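Local coordinates for protein cyanophage-like gp41-1 intein (Metagenome, PDB 6QAZ) that probably carries out protein splicing, excising itself from a precursor and joining the flanking sequences with a peptide bond, at residues A[118-122]-A[123-127]. Sequence-based numbering, arbitrary orientation.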
# COMPACT_ATOMS: atom_id res chain seq x y z
N LEU A 118 -8.22 0.97 -4.34
CA LEU A 118 -7.09 1.72 -3.79
C LEU A 118 -7.35 2.12 -2.34
O LEU A 118 -8.52 2.20 -1.89
CB LEU A 118 -6.81 2.98 -4.62
CG LEU A 118 -6.69 2.79 -6.14
CD1 LEU A 118 -6.34 4.11 -6.80
CD2 LEU A 118 -5.67 1.72 -6.48
N PHE A 119 -6.29 2.46 -1.64
CA PHE A 119 -6.40 3.10 -0.34
C PHE A 119 -5.07 3.77 -0.03
O PHE A 119 -4.01 3.36 -0.51
CB PHE A 119 -6.82 2.13 0.78
CG PHE A 119 -5.98 0.89 0.96
CD1 PHE A 119 -4.84 0.88 1.74
CD2 PHE A 119 -6.36 -0.27 0.38
CE1 PHE A 119 -4.11 -0.27 1.93
CE2 PHE A 119 -5.65 -1.43 0.60
CZ PHE A 119 -4.49 -1.42 1.33
N TYR A 120 -5.12 4.79 0.82
CA TYR A 120 -3.89 5.40 1.33
C TYR A 120 -3.31 4.53 2.44
O TYR A 120 -3.99 4.13 3.39
CB TYR A 120 -4.19 6.80 1.86
CG TYR A 120 -4.44 7.83 0.76
CD1 TYR A 120 -3.41 8.23 -0.07
CD2 TYR A 120 -5.69 8.38 0.52
CE1 TYR A 120 -3.59 9.15 -1.09
CE2 TYR A 120 -5.88 9.33 -0.50
CZ TYR A 120 -4.81 9.70 -1.30
OH TYR A 120 -4.92 10.63 -2.32
N ALA A 121 -2.03 4.28 2.34
CA ALA A 121 -1.26 3.42 3.26
C ALA A 121 -0.05 4.24 3.68
O ALA A 121 0.77 4.59 2.81
CB ALA A 121 -0.89 2.14 2.57
N ASN A 122 0.03 4.61 4.94
CA ASN A 122 1.07 5.60 5.37
C ASN A 122 1.00 6.85 4.49
O ASN A 122 2.04 7.46 4.18
CB ASN A 122 2.45 5.00 5.38
CG ASN A 122 2.57 3.80 6.28
OD1 ASN A 122 1.80 3.60 7.21
ND2 ASN A 122 3.56 3.00 6.02
N ASP A 123 -0.19 7.24 4.07
CA ASP A 123 -0.43 8.46 3.27
C ASP A 123 0.09 8.33 1.83
O ASP A 123 0.13 9.32 1.12
CB ASP A 123 0.09 9.72 3.93
CG ASP A 123 -0.60 10.07 5.21
OD1 ASP A 123 -1.81 9.90 5.26
OD2 ASP A 123 0.07 10.58 6.13
N ILE A 124 0.42 7.11 1.40
CA ILE A 124 0.81 6.81 0.01
C ILE A 124 -0.34 6.06 -0.63
O ILE A 124 -0.83 5.08 -0.09
CB ILE A 124 2.09 5.95 -0.02
CG1 ILE A 124 3.25 6.67 0.69
CG2 ILE A 124 2.44 5.58 -1.45
CD1 ILE A 124 4.49 5.84 0.84
N LEU A 125 -0.77 6.49 -1.82
CA LEU A 125 -1.86 5.77 -2.50
C LEU A 125 -1.34 4.44 -3.00
O LEU A 125 -0.34 4.37 -3.75
CB LEU A 125 -2.40 6.62 -3.64
CG LEU A 125 -3.72 6.13 -4.23
CD1 LEU A 125 -4.87 6.16 -3.24
CD2 LEU A 125 -4.07 7.00 -5.43
N THR A 126 -2.00 3.37 -2.62
CA THR A 126 -1.59 2.02 -3.00
C THR A 126 -2.80 1.24 -3.50
O THR A 126 -3.95 1.62 -3.25
CB THR A 126 -0.86 1.31 -1.87
OG1 THR A 126 -0.15 0.19 -2.39
CG2 THR A 126 -1.76 0.81 -0.78
N HIS A 127 -2.53 0.19 -4.26
CA HIS A 127 -3.57 -0.75 -4.65
C HIS A 127 -3.71 -1.77 -3.55
O HIS A 127 -2.74 -2.04 -2.82
CB HIS A 127 -3.18 -1.34 -5.98
CG HIS A 127 -4.20 -2.16 -6.62
ND1 HIS A 127 -4.50 -3.45 -6.25
CD2 HIS A 127 -5.02 -1.86 -7.63
CE1 HIS A 127 -5.48 -3.89 -7.05
NE2 HIS A 127 -5.78 -2.96 -7.91
O HOH W 1 -2.77 6.29 5.22
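L125 turns CG anti to its backbone N (chi1 -168°) while Y120 holds its own CG beside the backbone N (chi1 -74°), which brings the two side chains together, with L125 CD1 over the centre of the Y120 ring. L125 CD1 stands 4.0 Å from the centroid of the Y120 ring, almost along the ring normal, a CH-pi contact across a non-hydrogen-bonded pair. The other branch of L125, CD2, meets L118 CD1 at 3.9 Å, so that the leucine fits between two side chains of the opposing strand. L118 CD2 also lies 3.8 Å from H127 CD2. Beyond the ring, the Y120 hydroxyl is hydrogen-bonded to E91.

On the face carrying F119, A121, I124 and T126, the phenyl ring lies alongside the threonine. T126 CG2 sits over the F119 ring, 4.1 Å from its centroid, and also touches A121 CB at 3.7 Å. With OG1 anti to the backbone N (chi1 -163°), T126 CG2 falls between the backbone N and the carbonyl carbon, where it meets the F119 ring; OG1 is hydrogen-bonded outside the hairpin to H66 NE2 and L67 O.

Paired backbone hydrogen bonds join F119 to T126 and A121 to I124. The bond from I124 N to A121 O, 2.9 Å long, closes the turn, with its donor well above the carbonyl plane. A water accepts from D123 N and donates weakly to Y120 O. N122 fastens the bend through Q10 and E59. With N122 and D123 both in left-handed backbone conformations, this is a two-residue beta hairpin closed by a type I' turn; its second strand ends at H127, the penultimate residue, and so carries the C-terminal splice-junction end, consistent with other HINT-fold inteins.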